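Local coordinates for protein glycerol-3-phosphate dehydrogenase [NAD(+)] 1 (Saccharomyces cerevisiae, PDB 4FGW) that catalyses the NAD-dependent interconversion of sn-glycerol 3-phosphate and dihydroxyacetone phosphate, driving the glycerol production with which yeast withstands hyperosmotic stress, at residues 38-43 and 119-124; 52-57 and 100-105; 148-153 and 177-182; 242-247 and 341-346. All coordinates share one frame; numbering follows the deposited sequence.

Overall arrangement
Contacts 1, 2 and 3 belong to the N-terminal Rossmann-type domain, contact 4 to the helical C-terminal domain. Contacts 1 and 3 share one sheet: strands 120-123 and 146-149 are neighbours in it, and the two centres lie about 12 Å apart. Contact 2, about 13 Å from contact 1 between centres, packs helix 44-59, which directly follows strand 35-40, against the loop leading to edge strand 105-108; both its segments fall between those of contact 1 in the chain. Contacts 3 and 4 follow in series. Their centres are about 16 Å apart, yet they touch at Lys152 and Lys245, bringing together the probable substrate-binding and proton-accepting lysines of the two domains.

Contact 1 of 4, residues 38-43 and 119-124; sequences TVIGSG and DIIVFN
Ile40 lays its CG1 against CG2 of Ile121, 3.7 Å away, the two branched chains crossing at a slant on one face of the sheet. CG1 stands beside the backbone N of Ile40 (chi1 -54°), and this turns it back toward Ile121, while CB of Ile40 rests 4.2 Å from CD2 of the Phe123 ring. CG2 of Ile121 also sits over one face of that ring, toward its rim. On the opposite face of the sheet Val39 and Val122 lie side by side and point the same way, with CG2 of Val39 4.0 Å from CB of Val122.

The backbones between the two faces pair as a parallel ladder. Thr38 N donates to Ile120 O at 3.0 Å, and Val122 N returns a bond to Thr38 O at 2.8 Å. Ile40 N then reaches Val122 O (2.9 Å), and Asn124 N closes the run on Ile40 O (2.8 Å). Beyond the strand, CA of Gly41 comes to 3.1 Å from Asn124 O, so the glycine backbone itself packs on that carbonyl. Gly41 and Gly43 are the first two glycines of a GxGxxG sequence, consistent with the dinucleotide-binding turn of a Rossmann fold; Gly41, Ser42 and Gly43 probably contact NAD(+), and Gly43 takes the N-cap position of helix 44-59.

That helix covers the valine face, with Ala50 on Val39 and Ile49 on Val122. Helix 111-115 covers the isoleucine face through Leu111 and Val115, and its Ser114 O accepts a bond from Thr38 OG1. Strands 67-71 and 146-149 flank the pair within the sheet.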
# COMPACT_ATOMS: atom_id res chain seq x y z
N THR A 38 13.56 0.48 31.38
CA THR A 38 12.30 0.72 32.09
C THR A 38 11.22 1.13 31.09
O THR A 38 11.45 1.97 30.21
CB THR A 38 12.48 1.74 33.24
OG1 THR A 38 13.38 1.19 34.21
CG2 THR A 38 11.16 2.10 33.93
N VAL A 39 10.03 0.54 31.24
CA VAL A 39 8.85 0.82 30.43
C VAL A 39 7.84 1.60 31.29
O VAL A 39 7.44 1.12 32.36
CB VAL A 39 8.23 -0.46 29.81
CG1 VAL A 39 6.98 -0.15 28.98
CG2 VAL A 39 9.26 -1.21 28.97
N ILE A 40 7.47 2.81 30.86
CA ILE A 40 6.47 3.64 31.54
C ILE A 40 5.16 3.39 30.78
O ILE A 40 4.98 3.94 29.69
CB ILE A 40 6.88 5.15 31.55
CG1 ILE A 40 8.31 5.41 32.12
CG2 ILE A 40 5.82 6.04 32.22
CD1 ILE A 40 8.63 4.94 33.56
N GLY A 41 4.30 2.50 31.30
CA GLY A 41 3.07 2.17 30.60
C GLY A 41 2.03 1.30 31.27
O GLY A 41 0.96 1.80 31.64
N SER A 42 2.31 -0.02 31.32
CA SER A 42 1.46 -1.06 31.95
C SER A 42 0.11 -1.44 31.32
O SER A 42 -0.48 -2.44 31.72
CB SER A 42 1.35 -0.88 33.46
OG SER A 42 0.50 0.20 33.83
N GLY A 43 -0.35 -0.69 30.32
CA GLY A 43 -1.59 -1.00 29.62
C GLY A 43 -1.42 -2.11 28.59
O GLY A 43 -0.51 -2.94 28.72
N ASP A 119 18.89 3.47 31.93
CA ASP A 119 19.64 3.88 30.75
C ASP A 119 18.68 4.16 29.61
O ASP A 119 18.81 5.19 28.94
CB ASP A 119 20.69 2.83 30.36
CG ASP A 119 21.76 2.63 31.41
OD1 ASP A 119 22.62 3.52 31.55
OD2 ASP A 119 21.73 1.59 32.10
N ILE A 120 17.69 3.26 29.40
CA ILE A 120 16.69 3.38 28.33
C ILE A 120 15.27 3.42 28.89
O ILE A 120 14.85 2.50 29.60
CB ILE A 120 16.86 2.26 27.25
CG1 ILE A 120 18.34 2.10 26.79
CG2 ILE A 120 15.92 2.51 26.04
CD1 ILE A 120 18.69 0.74 26.16
N ILE A 121 14.51 4.49 28.55
CA ILE A 121 13.10 4.61 28.94
C ILE A 121 12.23 4.38 27.70
O ILE A 121 12.43 5.03 26.67
CB ILE A 121 12.73 5.93 29.69
CG1 ILE A 121 13.52 6.08 31.00
CG2 ILE A 121 11.22 5.98 29.97
CD1 ILE A 121 13.40 7.46 31.70
N VAL A 122 11.28 3.45 27.80
CA VAL A 122 10.33 3.15 26.73
C VAL A 122 8.98 3.72 27.19
O VAL A 122 8.40 3.21 28.15
CB VAL A 122 10.27 1.64 26.38
CG1 VAL A 122 9.30 1.38 25.23
CG2 VAL A 122 11.65 1.08 26.06
N PHE A 123 8.54 4.84 26.59
CA PHE A 123 7.27 5.46 26.98
C PHE A 123 6.15 4.79 26.22
O PHE A 123 6.18 4.72 24.99
CB PHE A 123 7.26 6.97 26.70
CG PHE A 123 8.19 7.76 27.58
CD1 PHE A 123 9.48 8.08 27.15
CD2 PHE A 123 7.78 8.20 28.84
CE1 PHE A 123 10.33 8.83 27.96
CE2 PHE A 123 8.64 8.95 29.64
CZ PHE A 123 9.91 9.27 29.20
N ASN A 124 5.18 4.25 26.95
CA ASN A 124 4.04 3.56 26.36
C ASN A 124 2.77 3.76 27.19
O ASN A 124 2.19 2.81 27.74
CB ASN A 124 4.37 2.08 26.10
CG ASN A 124 3.56 1.44 25.01
OD1 ASN A 124 4.00 0.49 24.37
ND2 ASN A 124 2.35 1.94 24.78

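Contact 2 of 4, residues 52-57 and 100-105; sequences VVAENC and TLPDNL
Residues 52-57 form a turn of helix 44-59, the first helix of the Rossmann fold, and 100-105 form an irregular chain that bends past it into strand 105-108. By CA atoms the nearest pairs are Ala54 CA with Leu105 CA (5.7 Å) and Glu55 CA with Pro102 CA (6.7 Å).

Ala54 is the central piece. Its CB points at the loop and meets CG of Pro102 at 3.8 Å and CB of Leu105 at 3.9 Å, so one methyl group touches both the proline ring and the start of the edge strand. The Pro102 ring also reaches the next residue of the helix: its CG is 4.1 Å from CG of Glu55, the two side chains crossing at about a right angle. The carboxylate of Glu55 is engaged elsewhere, by Tyr226, Arg224 and Lys51. Leu105 continues inward against Val68 and Met70 of strand 67-71, which joins the loop to the sheet.

Asn104 adds the polar link. With CG set between its backbone N and carbonyl carbon (chi1 38°), the amide swings toward the helix; ND2 also donates to Pro66 O, and it reaches Ala54 O at 2.7 Å in a bent bond, 133° at the hydrogen.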
# COMPACT_ATOMS: atom_id res chain seq x y z
N VAL A 52 8.38 -7.92 25.19
CA VAL A 52 9.30 -7.92 24.04
C VAL A 52 10.72 -7.55 24.53
O VAL A 52 11.69 -8.25 24.22
CB VAL A 52 8.77 -6.97 22.94
CG1 VAL A 52 9.84 -6.59 21.92
CG2 VAL A 52 7.54 -7.55 22.24
N VAL A 53 10.82 -6.46 25.32
CA VAL A 53 12.05 -5.93 25.90
C VAL A 53 12.67 -6.91 26.93
O VAL A 53 13.87 -7.17 26.85
CB VAL A 53 11.84 -4.49 26.42
CG1 VAL A 53 12.92 -4.06 27.40
CG2 VAL A 53 11.75 -3.50 25.26
N ALA A 54 11.84 -7.50 27.83
CA ALA A 54 12.31 -8.47 28.83
C ALA A 54 12.88 -9.75 28.21
O ALA A 54 13.83 -10.32 28.74
CB ALA A 54 11.20 -8.81 29.82
N GLU A 55 12.29 -10.18 27.07
CA GLU A 55 12.72 -11.35 26.31
C GLU A 55 14.12 -11.11 25.72
O GLU A 55 14.96 -12.01 25.76
CB GLU A 55 11.73 -11.64 25.17
CG GLU A 55 10.50 -12.44 25.60
CD GLU A 55 9.35 -12.46 24.61
OE1 GLU A 55 9.59 -12.19 23.41
OE2 GLU A 55 8.21 -12.75 25.04
N ASN A 56 14.35 -9.89 25.20
CA ASN A 56 15.63 -9.49 24.60
C ASN A 56 16.73 -9.22 25.62
O ASN A 56 17.89 -9.49 25.32
CB ASN A 56 15.44 -8.33 23.63
CG ASN A 56 14.79 -8.74 22.34
OD1 ASN A 56 15.07 -9.80 21.77
ND2 ASN A 56 13.93 -7.88 21.82
N CYS A 57 16.37 -8.70 26.82
CA CYS A 57 17.32 -8.45 27.91
C CYS A 57 17.92 -9.76 28.39
O CYS A 57 19.12 -9.83 28.63
CB CYS A 57 16.67 -7.67 29.05
SG CYS A 57 16.34 -5.93 28.66
N THR A 100 1.39 -14.89 29.42
CA THR A 100 2.44 -15.20 30.39
C THR A 100 3.63 -14.27 30.15
O THR A 100 4.14 -14.20 29.03
CB THR A 100 2.80 -16.70 30.35
OG1 THR A 100 1.61 -17.48 30.39
CG2 THR A 100 3.72 -17.12 31.50
N LEU A 101 4.03 -13.54 31.19
CA LEU A 101 5.15 -12.60 31.14
C LEU A 101 6.45 -13.31 31.57
O LEU A 101 6.37 -14.21 32.41
CB LEU A 101 4.85 -11.33 31.97
CG LEU A 101 3.57 -10.56 31.58
CD1 LEU A 101 3.17 -9.58 32.67
CD2 LEU A 101 3.73 -9.85 30.24
N PRO A 102 7.62 -12.98 30.95
CA PRO A 102 8.87 -13.72 31.23
C PRO A 102 9.19 -14.25 32.64
O PRO A 102 8.87 -15.41 32.94
CB PRO A 102 9.96 -12.83 30.64
CG PRO A 102 9.29 -12.13 29.52
CD PRO A 102 7.83 -11.97 29.88
N ASP A 103 9.88 -13.44 33.46
CA ASP A 103 10.34 -13.73 34.83
C ASP A 103 11.05 -12.47 35.31
O ASP A 103 10.89 -12.05 36.46
CB ASP A 103 11.34 -14.91 34.85
CG ASP A 103 10.93 -16.08 35.72
OD1 ASP A 103 11.76 -16.51 36.55
OD2 ASP A 103 9.80 -16.59 35.55
N ASN A 104 11.73 -11.83 34.36
CA ASN A 104 12.51 -10.64 34.58
C ASN A 104 11.78 -9.35 34.33
O ASN A 104 12.35 -8.28 34.39
CB ASN A 104 13.74 -10.68 33.69
CG ASN A 104 13.46 -11.26 32.34
OD1 ASN A 104 12.63 -12.13 32.19
ND2 ASN A 104 14.18 -10.80 31.35
N LEU A 105 10.50 -9.46 34.03
CA LEU A 105 9.63 -8.31 33.87
C LEU A 105 8.97 -8.01 35.22
O LEU A 105 8.02 -8.70 35.61
CB LEU A 105 8.59 -8.53 32.75
CG LEU A 105 7.57 -7.41 32.47
CD1 LEU A 105 8.24 -6.04 32.34
CD2 LEU A 105 6.77 -7.72 31.21

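Contact 3 of 4, residues 148-153 and 177-182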
# COMPACT_ATOMS: atom_id res chain seq x y z
N ILE A 148 12.54 6.10 24.01
CA ILE A 148 11.75 5.68 22.85
C ILE A 148 10.28 5.87 23.21
O ILE A 148 9.84 5.41 24.27
CB ILE A 148 12.09 4.23 22.37
CG1 ILE A 148 13.55 4.10 21.83
CG2 ILE A 148 11.05 3.67 21.36
CD1 ILE A 148 13.92 4.84 20.44
N SER A 149 9.53 6.57 22.35
CA SER A 149 8.10 6.80 22.53
C SER A 149 7.31 5.85 21.62
O SER A 149 7.55 5.83 20.41
CB SER A 149 7.75 8.25 22.21
OG SER A 149 6.35 8.47 22.20
N CYS A 150 6.39 5.07 22.20
CA CYS A 150 5.49 4.15 21.51
C CYS A 150 4.11 4.84 21.30
O CYS A 150 3.13 4.18 20.96
CB CYS A 150 5.34 2.85 22.29
SG CYS A 150 6.88 1.95 22.55
N LEU A 151 4.04 6.14 21.55
CA LEU A 151 2.81 6.91 21.41
C LEU A 151 2.60 7.23 19.93
O LEU A 151 3.40 7.96 19.33
CB LEU A 151 2.84 8.17 22.30
CG LEU A 151 2.67 7.96 23.82
CD1 LEU A 151 3.91 7.29 24.47
CD2 LEU A 151 2.40 9.28 24.54
N LYS A 152 1.55 6.69 19.36
CA LYS A 152 1.29 6.87 17.96
C LYS A 152 0.76 8.23 17.61
O LYS A 152 -0.00 8.81 18.33
CB LYS A 152 0.29 5.84 17.48
CG LYS A 152 0.92 4.63 16.94
CD LYS A 152 -0.10 3.80 16.26
CE LYS A 152 0.32 3.38 14.90
NZ LYS A 152 0.52 1.94 14.86
N GLY A 153 1.17 8.72 16.46
CA GLY A 153 0.75 10.01 15.97
C GLY A 153 1.62 11.16 16.44
O GLY A 153 2.76 10.96 16.88
N GLY A 177 13.42 8.94 20.59
CA GLY A 177 12.99 8.41 19.31
C GLY A 177 11.57 7.89 19.36
O GLY A 177 10.86 8.12 20.34
N ALA A 178 11.15 7.17 18.31
CA ALA A 178 9.79 6.62 18.26
C ALA A 178 9.73 5.18 17.76
O ALA A 178 10.64 4.72 17.09
CB ALA A 178 8.89 7.52 17.41
N LEU A 179 8.67 4.45 18.16
CA LEU A 179 8.37 3.08 17.76
C LEU A 179 6.93 3.10 17.23
O LEU A 179 6.01 3.47 17.96
CB LEU A 179 8.51 2.09 18.94
CG LEU A 179 8.34 0.59 18.62
CD1 LEU A 179 9.21 -0.26 19.50
CD2 LEU A 179 6.87 0.14 18.77
N SER A 180 6.75 2.73 15.94
CA SER A 180 5.44 2.69 15.26
C SER A 180 5.47 1.73 14.07
O SER A 180 6.45 1.65 13.36
CB SER A 180 5.03 4.09 14.81
OG SER A 180 3.65 4.18 14.51
N GLY A 181 4.38 1.00 13.87
CA GLY A 181 4.25 0.07 12.76
C GLY A 181 2.86 -0.49 12.63
O GLY A 181 1.98 -0.14 13.41
N ALA A 182 2.62 -1.34 11.60
CA ALA A 182 1.34 -2.00 11.40
C ALA A 182 1.26 -3.17 12.42
O ALA A 182 1.68 -4.30 12.17
CB ALA A 182 1.25 -2.52 9.97
O HOH W 1 2.61 0.86 16.37
O HOH W 2 3.03 7.17 15.01
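Lys152 NZ donates to Gly181 O at 2.9 Å and to a water at 2.8 Å that also accepts from Gly181 N, so Lys152 holds the glycine O directly and its N through the water. Asp301 adds a salt bridge to the same nitrogen. Bends at chi3 (130°) and chi4 (113°) fold the chain over Ser180, whose OG lies 3.4 Å from Lys152 CE. A second water donates to Ser180 OG and accepts from Gly153 N.

Farther back the segments are neighbouring parallel strands of the Rossmann sheet. Ser149 N binds Gly177 O at 2.9 Å, and Leu179 N binds Ser149 O at 2.9 Å. On one face CG2 of Ile148 meets CB of Leu179 at 3.8 Å, the two chains at about a right angle, and Cys150 SG approaches the same CB at 4.0 Å. CD1 of Ile148 lies against the bare CA of Gly177. Trp45 and Phe222 close over Leu179.

Lys152 probably binds substrate and lies beside Lys245, the probable proton acceptor. Its bonds to Gly181, water and Asp301 would therefore fix the position of NZ at the carboxyl ends of the strands, where the substrate pocket probably lies between the two domains.

Contact 4 of 4, residues 242-247 and 341-346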
# COMPACT_ATOMS: atom_id res chain seq x y z
N GLY A 242 1.16 7.70 11.68
CA GLY A 242 0.32 7.20 12.76
C GLY A 242 -0.96 7.98 13.04
O GLY A 242 -1.92 7.42 13.57
N ALA A 243 -0.97 9.27 12.69
CA ALA A 243 -2.12 10.14 12.83
C ALA A 243 -2.88 10.25 11.50
O ALA A 243 -4.07 9.97 11.47
CB ALA A 243 -1.69 11.52 13.31
N LEU A 244 -2.17 10.63 10.40
CA LEU A 244 -2.73 10.87 9.06
C LEU A 244 -3.42 9.71 8.36
O LEU A 244 -4.38 9.94 7.61
CB LEU A 244 -1.72 11.58 8.14
CG LEU A 244 -1.16 12.92 8.63
CD1 LEU A 244 -0.30 13.57 7.58
CD2 LEU A 244 -2.26 13.88 9.06
N LYS A 245 -2.99 8.46 8.65
CA LYS A 245 -3.57 7.23 8.09
C LYS A 245 -5.07 7.12 8.37
O LYS A 245 -5.81 6.58 7.54
CB LYS A 245 -2.82 5.97 8.59
CG LYS A 245 -2.95 5.72 10.10
CD LYS A 245 -2.17 4.52 10.59
CE LYS A 245 -2.45 4.26 12.05
NZ LYS A 245 -3.81 3.71 12.25
N ASN A 246 -5.51 7.64 9.52
CA ASN A 246 -6.92 7.57 9.93
C ASN A 246 -7.82 8.51 9.15
O ASN A 246 -9.00 8.20 8.97
CB ASN A 246 -7.06 7.73 11.43
CG ASN A 246 -6.23 6.75 12.22
OD1 ASN A 246 -5.91 5.65 11.76
ND2 ASN A 246 -5.80 7.15 13.39
N VAL A 247 -7.26 9.61 8.63
CA VAL A 247 -7.98 10.56 7.77
C VAL A 247 -8.20 9.86 6.42
O VAL A 247 -9.32 9.88 5.89
CB VAL A 247 -7.24 11.92 7.61
CG1 VAL A 247 -7.95 12.84 6.62
CG2 VAL A 247 -7.09 12.62 8.96
N LEU A 341 -11.71 11.29 12.85
CA LEU A 341 -12.79 12.28 12.89
C LEU A 341 -12.27 13.61 13.45
O LEU A 341 -12.60 14.67 12.92
CB LEU A 341 -13.94 11.75 13.77
CG LEU A 341 -15.22 11.23 13.09
CD1 LEU A 341 -14.93 10.29 11.95
CD2 LEU A 341 -16.07 10.49 14.10
N ILE A 342 -11.44 13.55 14.51
CA ILE A 342 -10.83 14.71 15.14
C ILE A 342 -9.65 15.21 14.29
O ILE A 342 -9.55 16.40 14.03
CB ILE A 342 -10.44 14.40 16.62
CG1 ILE A 342 -11.69 14.15 17.49
CG2 ILE A 342 -9.58 15.50 17.25
CD1 ILE A 342 -11.75 12.77 18.14
N THR A 343 -8.78 14.28 13.85
CA THR A 343 -7.59 14.57 13.05
C THR A 343 -7.88 15.35 11.77
O THR A 343 -7.18 16.34 11.51
CB THR A 343 -6.73 13.32 12.85
OG1 THR A 343 -6.59 12.67 14.12
CG2 THR A 343 -5.34 13.64 12.30
N CYS A 344 -8.93 14.97 11.00
CA CYS A 344 -9.29 15.69 9.77
C CYS A 344 -9.66 17.16 10.02
O CYS A 344 -9.39 18.00 9.16
CB CYS A 344 -10.34 14.95 8.93
SG CYS A 344 -12.02 15.02 9.59
N LYS A 345 -10.21 17.46 11.22
CA LYS A 345 -10.54 18.82 11.66
C LYS A 345 -9.25 19.56 12.05
O LYS A 345 -9.05 20.69 11.63
CB LYS A 345 -11.54 18.77 12.83
CG LYS A 345 -11.95 20.13 13.38
CD LYS A 345 -13.00 19.97 14.47
CE LYS A 345 -12.99 21.07 15.51
NZ LYS A 345 -13.38 22.38 14.95
N GLU A 346 -8.39 18.90 12.87
CA GLU A 346 -7.11 19.43 13.38
C GLU A 346 -6.13 19.75 12.24
O GLU A 346 -5.45 20.78 12.30
CB GLU A 346 -6.46 18.43 14.35
CG GLU A 346 -7.16 18.25 15.69
CD GLU A 346 -6.46 17.31 16.66
OE1 GLU A 346 -6.82 17.34 17.86
OE2 GLU A 346 -5.55 16.56 16.24
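Val247 points its CB from helix 235-257 at helix 340-354, and both branches above it are used. CG1, anti to the backbone N (chi1 175°), reaches CB of Cys344 at 3.9 Å. CG2 leans on the backbone of the opposing helix, 3.6 Å from Cys344 N, and also meets the methyl CG2 of Thr343 at 3.9 Å.

Thr343 answers from the other side. Its CG2 sits in the groove between Val247 and Ala243, one turn earlier, 4.0 Å from Ala243 O and 4.3 Å from Ala243 CB, with CD2 of Leu244 at the margin. OG1 turns to the residue just before its own helix, in a weak bond to Gln339 O. The two axes come within 8.4 Å at a crossing of -101°, so the helices meet nearly at right angles over a small patch. Small side chains, Ala243, Thr343 and Cys344, suit that spacing. Phe363 of helix 361-371 packs on Val247 and Leu244 beside the joint.

One face of the 242-247 turn thus carries this apolar joint, while Lys245 points elsewhere, toward Lys152 and helix 296-307. Its NZ donates to Asn246 OD1 at 2.9 Å and bonds to Thr305 OG1. The helices are therefore held here by fit of shape, and the polar bonding of the turn is kept to Lys245, Asn246 and Thr305; this leaves the probable proton acceptor, Lys245, in the same neighbourhood as Gln339, a probable NAD(+) ligand that touches Asn246.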